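Local coordinates for protein fructose-1,6-bisphosphatase (Pyrococcus furiosus, PDB 1XI6) that catalyses the magnesium-dependent hydrolysis of D-fructose 1,6-bisphosphate to D-fructose 6-phosphate and phosphate, with weak in vitro activity on inositol-1-phosphate and other phosphate monoesters, at residues Glu26-Pro31 against Glu59-Ser64; Arg131-Ile136 against Leu191-Leu196; Thr209-Gly214 against Asp241-Ile246. All blocks are in the same frame, centred on the assembly; numbering follows the deposited sequence.

The three contacts follow one another along the chain and do not touch; their nearest atoms stay about 6 to 8 Å apart. In interaction 1 the end region of helix 11-28 meets helix 53-66 on one side of the large sheet, beside L94. Interaction 2 lies on the other side of that sheet, where strand 131-136 meets the end of helix 184-193, its centre about 23 Å from that of interaction 1. In interaction 3, about 16 Å from interaction 2 between centres, helix 208-219, with the probable magnesium ligand D210, packs on strand 243-248 of the second sheet. Together they sample the alternating alpha-beta-alpha-beta-alpha layers of the inositol monophosphatase fold.

Interaction 1: Glu26-Pro31 against Glu59-Ser64; sequences ETTIMP and EDLILS
The carbonyl O of L61, the leucine that meets I29 and T28 across this contact, receives a hydrogen bond from S64 OG, 3.0 Å away. The hydroxyl reaches back about one helical turn and approaches from above the carbonyl plane, 45° out of it, with a C=O...OG angle of 116°. A serine suits this outward face of helix 53-66: its short side chain can bind its own helix without reaching the partner.

The contact itself is made by branched apolar side chains. I29 CD1 lies closest to L61 CD2, at 3.3 Å, a value that should not be over-read at this resolution, and it also approaches L61 CB at 4.1 Å. The two side chains run past one another in opposite directions, so the tip of the isoleucine lies alongside the leucine rather than ending against it. L61 has CG anti to its backbone N (chi1 179°), which extends the fork away from its own helix and sends both methyls toward the other segment. While CD2 takes I29, CD1 faces T28, whose CB is 4.3 Å away. Threonine fits that exposed margin because it offers carbon to the leucine and still carries a hydroxyl at the surface.

Burial increases from T28 to I29, whose side chain is about 5 Å from that of L94, a residue that probably binds magnesium, through its backbone if so. L61 also touches D24 of helix 11-28, and one residue further on I62 packs on I21 of the same helix, so the two helices meet over more than this end.

With aliphatic carbon supplying the nearest atoms on both sides, the two segments are held here mainly by dispersion and partial exclusion of water, which fix a fit of shapes but impose no directional bond.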
ATOM      1  N   GLU A  26      -0.092 -14.407   9.704  1.00 50.00           N
ATOM      2  CA  GLU A  26       0.885 -15.448   9.420  1.00 50.00           C
ATOM      3  C   GLU A  26       0.307 -16.826   9.714  1.00 50.00           C
ATOM      4  O   GLU A  26       0.561 -17.781   8.978  1.00 50.00           O
ATOM      5  CB  GLU A  26       2.188 -15.215  10.193  1.00 50.00           C
ATOM      6  CG  GLU A  26       3.125 -14.158   9.583  1.00 50.00           C
ATOM      7  CD  GLU A  26       4.017 -14.678   8.437  0.50 50.00           C
ATOM      8  OE1 GLU A  26       4.899 -13.908   7.988  0.50 50.00           O
ATOM      9  OE2 GLU A  26       3.854 -15.838   7.985  0.50 50.00           O
ATOM     10  N   THR A  27      -0.487 -16.912  10.777  1.00 50.00           N
ATOM     11  CA  THR A  27      -1.047 -18.189  11.224  1.00 50.00           C
ATOM     12  C   THR A  27      -2.367 -18.535  10.545  1.00 50.00           C
ATOM     13  O   THR A  27      -2.643 -19.705  10.298  1.00 50.00           O
ATOM     14  CB  THR A  27      -1.247 -18.227  12.757  1.00 50.00           C
ATOM     15  OG1 THR A  27      -1.984 -17.072  13.174  1.00 50.00           O
ATOM     16  CG2 THR A  27       0.095 -18.267  13.474  1.00 50.00           C
ATOM     17  N   THR A  28      -3.157 -17.510  10.237  1.00 50.00           N
ATOM     18  CA  THR A  28      -4.546 -17.662   9.801  1.00 50.00           C
ATOM     19  C   THR A  28      -4.749 -17.497   8.286  1.00 50.00           C
ATOM     20  O   THR A  28      -5.536 -18.233   7.693  1.00 50.00           O
ATOM     21  CB  THR A  28      -5.461 -16.696  10.599  1.00 50.00           C
ATOM     22  OG1 THR A  28      -5.340 -16.995  11.992  1.00 50.00           O
ATOM     23  CG2 THR A  28      -6.918 -16.818  10.211  1.00 50.00           C
ATOM     24  N   ILE A  29      -4.054 -16.553   7.656  1.00 50.00           N
ATOM     25  CA  ILE A  29      -4.246 -16.346   6.213  1.00 50.00           C
ATOM     26  C   ILE A  29      -3.166 -17.001   5.329  1.00 50.00           C
ATOM     27  O   ILE A  29      -3.456 -17.438   4.223  1.00 50.00           O
ATOM     28  CB  ILE A  29      -4.537 -14.844   5.858  1.00 50.00           C
ATOM     29  CG1 ILE A  29      -5.961 -14.470   6.261  1.00 50.00           C
ATOM     30  CG2 ILE A  29      -4.431 -14.577   4.362  1.00 50.00           C
ATOM     31  CD1 ILE A  29      -6.111 -13.977   7.644  1.00 50.00           C
ATOM     32  N   MET A  30      -1.939 -17.090   5.829  1.00 50.00           N
ATOM     33  CA  MET A  30      -0.835 -17.698   5.072  1.00 50.00           C
ATOM     34  C   MET A  30      -1.048 -19.153   4.621  1.00 50.00           C
ATOM     35  O   MET A  30      -0.609 -19.506   3.523  1.00 50.00           O
ATOM     36  CB  MET A  30       0.495 -17.563   5.823  1.00 50.00           C
ATOM     37  CG  MET A  30       1.223 -16.254   5.595  1.00 50.00           C
ATOM     38  SD  MET A  30       1.436 -15.868   3.853  1.00 50.00           S
ATOM     39  CE  MET A  30       2.563 -17.144   3.303  1.00 50.00           C
ATOM     40  N   PRO A  31      -1.711 -20.000   5.460  1.00 50.00           N
ATOM     41  CA  PRO A  31      -2.159 -21.321   4.994  1.00 50.00           C
ATOM     42  C   PRO A  31      -2.871 -21.327   3.644  1.00 50.00           C
ATOM     43  O   PRO A  31      -2.820 -22.329   2.947  1.00 50.00           O
ATOM     44  CB  PRO A  31      -3.148 -21.749   6.073  1.00 50.00           C
ATOM     45  CG  PRO A  31      -2.681 -21.102   7.286  1.00 50.00           C
ATOM     46  CD  PRO A  31      -2.047 -19.809   6.889  1.00 50.00           C
ATOM     47  N   GLU A  59     -10.088  -9.333   5.834  1.00 50.00           N
ATOM     48  CA  GLU A  59     -10.870  -8.214   6.371  1.00 50.00           C
ATOM     49  C   GLU A  59     -11.426  -8.503   7.772  1.00 50.00           C
ATOM     50  O   GLU A  59     -11.352  -7.645   8.645  1.00 50.00           O
ATOM     51  CB  GLU A  59     -12.000  -7.834   5.416  1.00 50.00           C
ATOM     52  CG  GLU A  59     -12.554  -6.431   5.625  1.00 50.00           C
ATOM     53  CD  GLU A  59     -11.696  -5.367   4.990  1.00 50.00           C
ATOM     54  N   ASP A  60     -11.961  -9.707   7.982  1.00 50.00           N
ATOM     55  CA  ASP A  60     -12.556 -10.093   9.266  1.00 50.00           C
ATOM     56  C   ASP A  60     -11.529 -10.135  10.380  1.00 50.00           C
ATOM     57  O   ASP A  60     -11.800  -9.697  11.502  1.00 50.00           O
ATOM     58  CB  ASP A  60     -13.228 -11.462   9.163  1.00 50.00           C
ATOM     59  CG  ASP A  60     -14.502 -11.443   8.330  1.00 50.00           C
ATOM     60  OD1 ASP A  60     -15.060 -10.349   8.042  1.00 50.00           O
ATOM     61  OD2 ASP A  60     -14.940 -12.554   7.958  1.00 50.00           O
ATOM     62  N   LEU A  61     -10.356 -10.668  10.043  1.00 50.00           N
ATOM     63  CA  LEU A  61      -9.224 -10.777  10.945  1.00 50.00           C
ATOM     64  C   LEU A  61      -8.795  -9.411  11.469  1.00 50.00           C
ATOM     65  O   LEU A  61      -8.599  -9.236  12.671  1.00 50.00           O
ATOM     66  CB  LEU A  61      -8.054 -11.461  10.234  1.00 50.00           C
ATOM     67  CG  LEU A  61      -6.765 -11.631  11.034  1.00 50.00           C
ATOM     68  CD1 LEU A  61      -6.881 -12.820  11.967  1.00 50.00           C
ATOM     69  CD2 LEU A  61      -5.582 -11.794  10.118  1.00 50.00           C
ATOM     70  N   ILE A  62      -8.655  -8.448  10.564  1.00 50.00           N
ATOM     71  CA  ILE A  62      -8.208  -7.114  10.941  1.00 50.00           C
ATOM     72  C   ILE A  62      -9.285  -6.345  11.710  1.00 50.00           C
ATOM     73  O   ILE A  62      -8.994  -5.788  12.776  1.00 50.00           O
ATOM     74  CB  ILE A  62      -7.693  -6.317   9.732  1.00 50.00           C
ATOM     75  CG1 ILE A  62      -6.411  -6.966   9.218  1.00 50.00           C
ATOM     76  CG2 ILE A  62      -7.445  -4.852  10.111  1.00 50.00           C
ATOM     77  CD1 ILE A  62      -5.858  -6.357   7.955  1.00 50.00           C
ATOM     78  N   LEU A  63     -10.512  -6.329  11.183  1.00 50.00           N
ATOM     79  CA  LEU A  63     -11.607  -5.593  11.823  1.00 50.00           C
ATOM     80  C   LEU A  63     -11.883  -6.085  13.246  1.00 50.00           C
ATOM     81  O   LEU A  63     -12.130  -5.272  14.137  1.00 50.00           O
ATOM     82  CB  LEU A  63     -12.880  -5.603  10.969  1.00 50.00           C
ATOM     83  CG  LEU A  63     -12.825  -5.006   9.554  1.00 50.00           C
ATOM     84  CD1 LEU A  63     -14.172  -5.175   8.884  1.00 50.00           C
ATOM     85  CD2 LEU A  63     -12.384  -3.553   9.518  1.00 50.00           C
ATOM     86  N   SER A  64     -11.818  -7.399  13.465  1.00 50.00           N
ATOM     87  CA  SER A  64     -12.081  -7.977  14.789  1.00 50.00           C
ATOM     88  C   SER A  64     -11.102  -7.503  15.879  1.00 50.00           C
ATOM     89  O   SER A  64     -11.394  -7.620  17.074  1.00 50.00           O
ATOM     90  CB  SER A  64     -12.122  -9.513  14.717  1.00 50.00           C
ATOM     91  OG  SER A  64     -10.834 -10.081  14.529  1.00 50.00           O
TER

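Interaction 2: Arg131-Ile136 against Leu191-Leu196; sequences RFFEGI and LAMGAL
M193 SD meets both R131 and F133, the second in a Met-aromatic contact, and so joins strand 131-136 of the large sheet to the end of helix 184-193. The more enclosed part is at F133, which is buried and gives up more surface to the methionine. Here the sulfur approaches the ring at its edge, in the ring plane, 83° off the normal and 5.1 Å from the centroid. A large aromatic side chain suits this place, since F133 also spans to A189 of the helix and to L143 of the neighbouring strand.

On the solvent side R131 is partly exposed and gives up less. It crosses the methionine at about a right angle, and the sulfur lies 4.0 Å above one face of its guanidinium, displaced toward the rim. Arginine can serve two ends there: the flat face rests over the polarisable sulfur while NH2 forms a salt bridge with E126.

Flexible, unbranched methionine suits the position because it can extend from the helix end, CG anti to the backbone N (chi1 -171°). Directly after it, G194 closes the helix in a Schellman motif with positive phi, where a side chain would press on the carbonyl O of M193. The sulfur stands 4.0 Å from both F133 CE2 and F133 CZ.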
ATOM      1  N   ARG A 131       9.221  -8.817   5.443  1.00 50.00           N
ATOM      2  CA  ARG A 131       9.669  -7.437   5.453  1.00 50.00           C
ATOM      3  C   ARG A 131       8.661  -6.524   6.107  1.00 50.00           C
ATOM      4  O   ARG A 131       7.492  -6.502   5.730  1.00 50.00           O
ATOM      5  CB  ARG A 131       9.957  -6.963   4.035  1.00 50.00           C
ATOM      6  CG  ARG A 131      11.279  -7.440   3.506  1.00 50.00           C
ATOM      7  CD  ARG A 131      11.609  -6.692   2.267  1.00 50.00           C
ATOM      8  NE  ARG A 131      12.728  -7.281   1.551  1.00 50.00           N
ATOM      9  CZ  ARG A 131      12.680  -7.690   0.290  1.00 50.00           C
ATOM     10  NH1 ARG A 131      13.759  -8.203  -0.266  1.00 50.00           N
ATOM     11  NH2 ARG A 131      11.567  -7.583  -0.420  1.00 50.00           N
ATOM     12  N   PHE A 132       9.138  -5.766   7.087  1.00 50.00           N
ATOM     13  CA  PHE A 132       8.298  -4.868   7.856  1.00 50.00           C
ATOM     14  C   PHE A 132       8.636  -3.430   7.519  1.00 50.00           C
ATOM     15  O   PHE A 132       9.606  -2.887   8.013  1.00 50.00           O
ATOM     16  CB  PHE A 132       8.458  -5.165   9.348  1.00 50.00           C
ATOM     17  CG  PHE A 132       7.550  -4.368  10.238  1.00 50.00           C
ATOM     18  CD1 PHE A 132       6.192  -4.257   9.967  1.00 50.00           C
ATOM     19  CD2 PHE A 132       8.057  -3.740  11.369  1.00 50.00           C
ATOM     20  CE1 PHE A 132       5.359  -3.520  10.796  1.00 50.00           C
ATOM     21  CE2 PHE A 132       7.237  -3.002  12.209  1.00 50.00           C
ATOM     22  CZ  PHE A 132       5.887  -2.892  11.926  1.00 50.00           C
ATOM     23  N   PHE A 133       7.834  -2.831   6.650  1.00 50.00           N
ATOM     24  CA  PHE A 133       8.037  -1.450   6.230  1.00 50.00           C
ATOM     25  C   PHE A 133       7.274  -0.499   7.139  1.00 50.00           C
ATOM     26  O   PHE A 133       6.099  -0.716   7.441  1.00 50.00           O
ATOM     27  CB  PHE A 133       7.565  -1.223   4.794  1.00 50.00           C
ATOM     28  CG  PHE A 133       8.303  -2.016   3.763  1.00 50.00           C
ATOM     29  CD1 PHE A 133       7.830  -3.267   3.356  1.00 50.00           C
ATOM     30  CD2 PHE A 133       9.457  -1.504   3.165  1.00 50.00           C
ATOM     31  CE1 PHE A 133       8.509  -4.005   2.388  1.00 50.00           C
ATOM     32  CE2 PHE A 133      10.143  -2.229   2.194  1.00 50.00           C
ATOM     33  CZ  PHE A 133       9.673  -3.482   1.803  1.00 50.00           C
ATOM     34  N   GLU A 134       7.949   0.562   7.559  1.00 50.00           N
ATOM     35  CA  GLU A 134       7.338   1.576   8.405  1.00 50.00           C
ATOM     36  C   GLU A 134       7.458   2.961   7.804  1.00 50.00           C
ATOM     37  O   GLU A 134       8.506   3.339   7.303  1.00 50.00           O
ATOM     38  CB  GLU A 134       7.938   1.545   9.799  1.00 50.00           C
ATOM     39  CG  GLU A 134       7.295   0.518  10.693  1.00 50.00           C
ATOM     40  CD  GLU A 134       8.003   0.400  12.021  1.00 50.00           C
ATOM     41  OE1 GLU A 134       9.167  -0.060  12.037  1.00 50.00           O
ATOM     42  OE2 GLU A 134       7.402   0.763  13.056  1.00 50.00           O
ATOM     43  N   GLY A 135       6.364   3.708   7.850  1.00 50.00           N
ATOM     44  CA  GLY A 135       6.342   5.094   7.399  1.00 50.00           C
ATOM     45  C   GLY A 135       5.915   5.953   8.564  1.00 50.00           C
ATOM     46  O   GLY A 135       4.750   5.914   8.971  1.00 50.00           O
ATOM     47  N   ILE A 136       6.868   6.713   9.102  1.00 50.00           N
ATOM     48  CA  ILE A 136       6.674   7.484  10.332  1.00 50.00           C
ATOM     49  C   ILE A 136       7.016   8.965  10.080  1.00 50.00           C
ATOM     50  O   ILE A 136       8.202   9.349  10.100  1.00 50.00           O
ATOM     51  CB  ILE A 136       7.524   6.897  11.497  1.00 50.00           C
ATOM     52  CG1 ILE A 136       7.279   5.382  11.643  1.00 50.00           C
ATOM     53  CG2 ILE A 136       7.246   7.651  12.797  1.00 50.00           C
ATOM     54  CD1 ILE A 136       8.297   4.629  12.497  1.00 50.00           C
ATOM     55  N   LEU A 191       9.996   0.922  -4.100  1.00 50.00           N
ATOM     56  CA  LEU A 191      10.545   2.244  -4.391  1.00 50.00           C
ATOM     57  C   LEU A 191      11.234   2.855  -3.165  1.00 50.00           C
ATOM     58  O   LEU A 191      12.372   3.319  -3.262  1.00 50.00           O
ATOM     59  CB  LEU A 191       9.445   3.168  -4.915  1.00 50.00           C
ATOM     60  CG  LEU A 191       9.656   4.685  -5.059  1.00 50.00           C
ATOM     61  CD1 LEU A 191      10.855   5.027  -5.933  1.00 50.00           C
ATOM     62  CD2 LEU A 191       8.390   5.352  -5.604  1.00 50.00           C
ATOM     63  N   ALA A 192      10.547   2.837  -2.026  1.00 50.00           N
ATOM     64  CA  ALA A 192      11.070   3.373  -0.761  1.00 50.00           C
ATOM     65  C   ALA A 192      12.325   2.646  -0.291  1.00 50.00           C
ATOM     66  O   ALA A 192      13.073   3.147   0.549  1.00 50.00           O
ATOM     67  CB  ALA A 192       9.995   3.306   0.320  1.00 50.00           C
ATOM     68  N   MET A 193      12.533   1.460  -0.848  1.00 50.00           N
ATOM     69  CA  MET A 193      13.629   0.576  -0.498  1.00 50.00           C
ATOM     70  C   MET A 193      14.781   0.723  -1.495  1.00 50.00           C
ATOM     71  O   MET A 193      15.906   0.323  -1.219  1.00 50.00           O
ATOM     72  CB  MET A 193      13.091  -0.853  -0.512  1.00 50.00           C
ATOM     73  CG  MET A 193      14.007  -1.928   0.028  1.00 50.00           C
ATOM     74  SD  MET A 193      13.184  -3.521  -0.060  1.00 50.00           S
ATOM     75  CE  MET A 193      13.232  -3.859  -1.813  1.00 50.00           C
ATOM     76  N   GLY A 194      14.488   1.295  -2.654  1.00 50.00           N
ATOM     77  CA  GLY A 194      15.475   1.448  -3.705  1.00 50.00           C
ATOM     78  C   GLY A 194      15.606   0.224  -4.592  1.00 50.00           C
ATOM     79  O   GLY A 194      16.657   0.016  -5.199  1.00 50.00           O
ATOM     80  N   ALA A 195      14.548  -0.583  -4.673  1.00 50.00           N
ATOM     81  CA  ALA A 195      14.492  -1.713  -5.604  1.00 50.00           C
ATOM     82  C   ALA A 195      14.068  -1.252  -6.986  1.00 50.00           C
ATOM     83  O   ALA A 195      14.312  -1.936  -7.981  1.00 50.00           O
ATOM     84  CB  ALA A 195      13.533  -2.763  -5.109  1.00 50.00           C
ATOM     85  N   LEU A 196      13.419  -0.089  -7.025  1.00 50.00           N
ATOM     86  CA  LEU A 196      12.868   0.499  -8.243  1.00 50.00           C
ATOM     87  C   LEU A 196      13.151   1.986  -8.220  1.00 50.00           C
ATOM     88  O   LEU A 196      13.508   2.544  -7.167  1.00 50.00           O
ATOM     89  CB  LEU A 196      11.355   0.259  -8.332  1.00 50.00           C
ATOM     90  CG  LEU A 196      10.783  -1.153  -8.533  1.00 50.00           C
ATOM     91  CD1 LEU A 196       9.306  -1.181  -8.186  1.00 50.00           C
ATOM     92  CD2 LEU A 196      10.996  -1.693  -9.941  1.00 50.00           C
TER

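Interaction 3: Thr209-Gly214 against Asp241-Ile246; sequences TDIAAG and DRLDVI
Flat groups play no part where I211 meets L243 and V245: three aliphatic side chains touch, and there is no ring or amide face to stack on and no edge to approach. I211 CD1 carries the contact. It lies 3.6 Å from L243 CD1 and 3.8 Å from V245 CG1, set between two residues whose side chains come off the same side of the strand.

With CG1 placed between the backbone N and the carbonyl carbon (chi1 66°), I211 puts CD1 into this position and leaves CG2 to face V245 CG1 at 4.2 Å. Its chain passes L243 at a slant and slides past V245 in the opposite direction. Isoleucine suits the site because its longer branch reaches both partners while the CG2 methyl adds a second touch on V245. Valine is compact enough to fill the buried part beside V199 and D201; L243 also touches P208, at the foot of the helix. Replacing I211 by an alanine would probably open a gap between helix and strand, leaving L243 CD1 and V245 CG1 without the methyl that both pack against.

On the helix's other flank A212 and A213 rest on strand 108-115, small residues that allow close approach to the large sheet. Just before I211, D210 probably binds magnesium; its OD1 accepts a hydrogen bond from R207 N, and its OD2 lies close to D92 OD2, consistent with two carboxylates sharing a metal. A helix wedged between two sheets, carrying an Asp-x-Ala-Ala-Gly sequence at its start, matches the signature of the inositol monophosphatase superfamily, whose aspartate probably binds the second magnesium.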
ATOM      1  N   THR A 209      -7.681   3.171  -0.570  1.00 50.00           N
ATOM      2  CA  THR A 209      -7.457   1.978   0.279  1.00 50.00           C
ATOM      3  C   THR A 209      -6.258   1.129  -0.204  1.00 50.00           C
ATOM      4  O   THR A 209      -5.704   0.339   0.572  1.00 50.00           O
ATOM      5  CB  THR A 209      -8.727   1.072   0.474  1.00 50.00           C
ATOM      6  OG1 THR A 209      -9.212   0.598  -0.790  1.00 50.00           O
ATOM      7  CG2 THR A 209      -9.825   1.826   1.190  1.00 50.00           C
ATOM      8  N   ASP A 210      -5.861   1.311  -1.469  1.00 50.00           N
ATOM      9  CA  ASP A 210      -4.692   0.629  -2.028  1.00 50.00           C
ATOM     10  C   ASP A 210      -3.413   1.420  -1.814  1.00 50.00           C
ATOM     11  O   ASP A 210      -2.379   0.849  -1.478  1.00 50.00           O
ATOM     12  CB  ASP A 210      -4.861   0.347  -3.531  1.00 50.00           C
ATOM     13  CG  ASP A 210      -6.085  -0.510  -3.843  1.00 50.00           C
ATOM     14  OD1 ASP A 210      -6.901  -0.090  -4.693  1.00 50.00           O
ATOM     15  OD2 ASP A 210      -6.232  -1.602  -3.237  1.00 50.00           O
ATOM     16  N   ILE A 211      -3.468   2.731  -2.000  1.00 50.00           N
ATOM     17  CA  ILE A 211      -2.221   3.481  -2.152  1.00 50.00           C
ATOM     18  C   ILE A 211      -1.806   4.312  -0.934  1.00 50.00           C
ATOM     19  O   ILE A 211      -0.685   4.811  -0.882  1.00 50.00           O
ATOM     20  CB  ILE A 211      -2.255   4.348  -3.425  1.00 50.00           C
ATOM     21  CG1 ILE A 211      -3.317   5.446  -3.307  1.00 50.00           C
ATOM     22  CG2 ILE A 211      -2.505   3.466  -4.658  1.00 50.00           C
ATOM     23  CD1 ILE A 211      -2.956   6.705  -4.057  1.00 50.00           C
ATOM     24  N   ALA A 212      -2.696   4.437   0.043  1.00 50.00           N
ATOM     25  CA  ALA A 212      -2.467   5.262   1.224  1.00 50.00           C
ATOM     26  C   ALA A 212      -1.147   4.960   1.951  1.00 50.00           C
ATOM     27  O   ALA A 212      -0.245   5.801   1.966  1.00 50.00           O
ATOM     28  CB  ALA A 212      -3.649   5.166   2.178  1.00 50.00           C
ATOM     29  N   ALA A 213      -1.034   3.769   2.534  1.00 50.00           N
ATOM     30  CA  ALA A 213       0.162   3.378   3.288  1.00 50.00           C
ATOM     31  C   ALA A 213       1.439   3.446   2.438  1.00 50.00           C
ATOM     32  O   ALA A 213       2.473   3.922   2.904  1.00 50.00           O
ATOM     33  CB  ALA A 213      -0.018   1.998   3.890  1.00 50.00           C
ATOM     34  N   GLY A 214       1.345   2.986   1.194  1.00 50.00           N
ATOM     35  CA  GLY A 214       2.456   3.015   0.254  1.00 50.00           C
ATOM     36  C   GLY A 214       2.920   4.405  -0.138  1.00 50.00           C
ATOM     37  O   GLY A 214       4.111   4.601  -0.391  1.00 50.00           O
ATOM     38  N   ASP A 241     -12.827   6.761  -4.519  1.00 50.00           N
ATOM     39  CA  ASP A 241     -11.959   7.560  -5.401  1.00 50.00           C
ATOM     40  C   ASP A 241     -11.134   6.643  -6.311  1.00 50.00           C
ATOM     41  O   ASP A 241     -10.645   5.592  -5.871  1.00 50.00           O
ATOM     42  CB  ASP A 241     -11.016   8.456  -4.585  1.00 50.00           C
ATOM     43  CG  ASP A 241     -11.730   9.636  -3.899  1.00 50.00           C
ATOM     44  OD1 ASP A 241     -11.017  10.549  -3.404  1.00 50.00           O
ATOM     45  OD2 ASP A 241     -12.987   9.662  -3.837  1.00 50.00           O
ATOM     46  N   ARG A 242     -10.994   7.024  -7.576  1.00 50.00           N
ATOM     47  CA  ARG A 242     -10.180   6.237  -8.516  1.00 50.00           C
ATOM     48  C   ARG A 242      -9.058   7.098  -9.086  1.00 50.00           C
ATOM     49  O   ARG A 242      -9.307   8.153  -9.684  1.00 50.00           O
ATOM     50  CB  ARG A 242     -11.044   5.568  -9.602  1.00 50.00           C
ATOM     51  CG  ARG A 242     -12.008   4.507  -9.025  1.00 50.00           C
ATOM     52  CD  ARG A 242     -11.943   3.161  -9.763  1.00 50.00           C
ATOM     53  N   LEU A 243      -7.818   6.625  -8.880  1.00 50.00           N
ATOM     54  CA  LEU A 243      -6.627   7.480  -8.972  1.00 50.00           C
ATOM     55  C   LEU A 243      -5.569   7.054 -10.004  1.00 50.00           C
ATOM     56  O   LEU A 243      -5.639   5.965 -10.593  1.00 50.00           O
ATOM     57  CB  LEU A 243      -5.978   7.595  -7.580  1.00 50.00           C
ATOM     58  CG  LEU A 243      -6.856   8.037  -6.395  1.00 50.00           C
ATOM     59  CD1 LEU A 243      -6.361   7.421  -5.080  1.00 50.00           C
ATOM     60  CD2 LEU A 243      -6.958   9.567  -6.282  1.00 50.00           C
ATOM     61  N   ASP A 244      -4.608   7.952 -10.221  1.00 50.00           N
ATOM     62  CA  ASP A 244      -3.372   7.681 -10.953  1.00 50.00           C
ATOM     63  C   ASP A 244      -2.210   7.904 -10.001  1.00 50.00           C
ATOM     64  O   ASP A 244      -2.226   8.870  -9.215  1.00 50.00           O
ATOM     65  CB  ASP A 244      -3.205   8.646 -12.123  1.00 50.00           C
ATOM     66  CG  ASP A 244      -4.185   8.385 -13.251  1.00 50.00           C
ATOM     67  OD1 ASP A 244      -5.182   7.649 -13.038  1.00 50.00           O
ATOM     68  OD2 ASP A 244      -3.958   8.931 -14.362  1.00 50.00           O
ATOM     69  N   VAL A 245      -1.206   7.033 -10.046  1.00 50.00           N
ATOM     70  CA  VAL A 245       0.025   7.363  -9.334  1.00 50.00           C
ATOM     71  C   VAL A 245       1.191   7.521 -10.304  1.00 50.00           C
ATOM     72  O   VAL A 245       1.338   6.760 -11.284  1.00 50.00           O
ATOM     73  CB  VAL A 245       0.362   6.409  -8.130  1.00 50.00           C
ATOM     74  CG1 VAL A 245      -0.800   6.337  -7.156  1.00 50.00           C
ATOM     75  CG2 VAL A 245       0.742   5.013  -8.595  1.00 50.00           C
ATOM     76  N   ILE A 246       1.979   8.555 -10.030  1.00 50.00           N
ATOM     77  CA  ILE A 246       3.284   8.747 -10.619  1.00 50.00           C
ATOM     78  C   ILE A 246       4.145   9.028  -9.405  1.00 50.00           C
ATOM     79  O   ILE A 246       4.195  10.158  -8.891  1.00 50.00           O
ATOM     80  CB  ILE A 246       3.293   9.891 -11.657  1.00 50.00           C
ATOM     81  CG1 ILE A 246       2.540   9.457 -12.918  1.00 50.00           C
ATOM     82  CG2 ILE A 246       4.723  10.287 -12.028  1.00 50.00           C
ATOM     83  CD1 ILE A 246       1.574  10.478 -13.447  1.00 50.00           C
TER